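Local coordinates for uncharacterized conserved protein (Staphylococcus epidermidis, PDB 3FRM) that is of unknown function but carries a GNAT-type acetyltransferase domain, so it may belong to the acyl-transferring families of that superfamily, at residues Pro48-Asn51 and Gln52-Asp56. Sequence-based numbering, arbitrary orientation.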
loop_
_atom_site.group_PDB
_atom_site.type_symbol
_atom_site.label_atom_id
_atom_site.label_comp_id
_atom_site.label_asym_id
_atom_site.label_seq_id
_atom_site.Cartn_x
_atom_site.Cartn_y
_atom_site.Cartn_z
ATOM N N PRO A 48 -16.831 -17.253 12.016
ATOM C CA PRO A 48 -16.923 -18.671 12.294
ATOM C C PRO A 48 -15.928 -19.057 13.392
ATOM O O PRO A 48 -14.877 -18.465 13.463
ATOM C CB PRO A 48 -16.505 -19.310 10.958
ATOM C CG PRO A 48 -15.607 -18.333 10.313
ATOM C CD PRO A 48 -16.195 -16.983 10.714
ATOM N N THR A 49 -16.236 -20.023 14.248
ATOM C CA THR A 49 -15.169 -20.663 14.988
ATOM C C THR A 49 -14.348 -21.480 13.992
ATOM O O THR A 49 -14.770 -21.758 12.841
ATOM C CB THR A 49 -15.680 -21.671 15.987
ATOM O OG1 THR A 49 -16.047 -22.876 15.295
ATOM C CG2 THR A 49 -16.847 -21.128 16.747
HETATM N N MSE A 50 -13.174 -21.877 14.459
HETATM C CA MSE A 50 -12.275 -22.723 13.734
HETATM C C MSE A 50 -12.992 -23.935 13.208
HETATM O O MSE A 50 -12.832 -24.243 12.045
HETATM C CB MSE A 50 -11.113 -23.112 14.621
HETATM C CG MSE A 50 -9.816 -23.320 13.883
HETATM SE SE MSE A 50 -9.338 -25.198 13.912
HETATM C CE MSE A 50 -8.374 -25.465 15.593
ATOM N N ASN A 51 -13.809 -24.587 14.036
ATOM C CA ASN A 51 -14.556 -25.812 13.644
ATOM C C ASN A 51 -15.608 -25.570 12.585
ATOM O O ASN A 51 -15.746 -26.359 11.684
ATOM C CB ASN A 51 -15.263 -26.421 14.853
ATOM C CG ASN A 51 -14.298 -26.908 15.906
ATOM O OD1 ASN A 51 -13.273 -27.500 15.580
ATOM N ND2 ASN A 51 -14.636 -26.694 17.196
ATOM N N GLN A 52 -16.361 -24.480 12.747
ATOM C CA GLN A 52 -17.275 -23.992 11.738
ATOM C C GLN A 52 -16.540 -23.816 10.421
ATOM O O GLN A 52 -16.983 -24.310 9.394
ATOM C CB GLN A 52 -17.802 -22.620 12.119
ATOM C CG GLN A 52 -19.246 -22.525 12.467
ATOM C CD GLN A 52 -20.228 -23.215 11.517
ATOM O OE1 GLN A 52 -21.399 -23.349 11.858
ATOM N NE2 GLN A 52 -19.779 -23.636 10.346
ATOM N N TRP A 53 -15.416 -23.105 10.467
ATOM C CA TRP A 53 -14.640 -22.820 9.265
ATOM C C TRP A 53 -14.237 -24.074 8.513
ATOM O O TRP A 53 -14.244 -24.070 7.275
ATOM C CB TRP A 53 -13.404 -21.900 9.539
ATOM C CG TRP A 53 -12.678 -21.513 8.251
ATOM C CD1 TRP A 53 -13.187 -20.748 7.224
ATOM C CD2 TRP A 53 -11.359 -21.912 7.828
ATOM N NE1 TRP A 53 -12.263 -20.641 6.210
ATOM C CE2 TRP A 53 -11.136 -21.335 6.556
ATOM C CE3 TRP A 53 -10.339 -22.665 8.415
ATOM C CZ2 TRP A 53 -9.944 -21.521 5.831
ATOM C CZ3 TRP A 53 -9.146 -22.837 7.712
ATOM C CH2 TRP A 53 -8.958 -22.251 6.414
ATOM N N LEU A 54 -13.913 -25.140 9.247
ATOM C CA LEU A 54 -13.545 -26.445 8.629
ATOM C C LEU A 54 -14.687 -27.071 7.846
ATOM O O LEU A 54 -14.512 -27.623 6.723
ATOM C CB LEU A 54 -13.095 -27.435 9.709
ATOM C CG LEU A 54 -11.597 -27.586 9.947
ATOM C CD1 LEU A 54 -10.765 -26.421 9.459
ATOM C CD2 LEU A 54 -11.309 -27.883 11.429
ATOM N N LYS A 55 -15.856 -26.992 8.478
ATOM C CA LYS A 55 -17.098 -27.424 7.881
ATOM C C LYS A 55 -17.415 -26.586 6.653
ATOM O O LYS A 55 -17.842 -27.143 5.658
ATOM C CB LYS A 55 -18.226 -27.349 8.912
ATOM C CG LYS A 55 -18.255 -28.542 9.874
ATOM C CD LYS A 55 -19.009 -28.236 11.136
ATOM C CE LYS A 55 -18.684 -29.291 12.182
ATOM N NZ LYS A 55 -18.860 -28.772 13.603
ATOM N N ASP A 56 -17.123 -25.284 6.695
ATOM C CA ASP A 56 -17.445 -24.380 5.594
ATOM C C ASP A 56 -16.473 -24.618 4.435
ATOM O O ASP A 56 -16.826 -24.494 3.251
ATOM C CB ASP A 56 -17.388 -22.930 6.048
ATOM C CG ASP A 56 -18.410 -22.594 7.152
ATOM O OD1 ASP A 56 -19.410 -23.312 7.335
ATOM O OD2 ASP A 56 -18.232 -21.555 7.827
#
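Thr49 and Gln52 meet in a textbook helix N-cap: OG1 of Thr49 accepts the backbone N-H of Gln52 at 3.0 Å, in a bond that is almost straight (176° at the hydrogen). A first torsion of 77° places OG1 between the backbone N and the carbonyl carbon of Thr49, from where it reaches over the opening turn. The same threonine also serves through its main chain, since Trp53 N donates to Thr49 O at 2.8 Å. One and two residues on, Leu54 N bonds to Met50 O at 3.1 Å and Lys55 N to Asn51 O at 3.3 Å.

Apolar contacts flank the cap. Just before it, the buried ring of Pro48 lays its CB against Gln52 CB at 3.7 Å, while its CG faces Trp53 CB. On the side that meets helix 84-92, where Met50 touches Val85 and Lys89, the selenomethionine at Met50 runs beside Leu54 and points the same way, SE lying 4.2 Å from Leu54 CD2. Trp53 holds its CG anti to the backbone N (chi1 -175°), carrying the indole off the turn into edge-to-face contacts with Phe74 and Phe95. The buried carboxylate of Asp56 is gripped from outside the helix, OD1 by a salt bridge to Arg24 and OD2 by a hydrogen bond to Tyr44 of strand 41-44.

Here begins helix 50-66, the crossover of a beta-alpha-beta unit between strands 41-44 and 72-75. One hydroxyl supplies the acceptor that a first-turn amide lacks, while Pro48 meets Phe76 and Trp53 also packs on Leu86 of helix 84-92, so polar capping and apolar burial meet at the helix start.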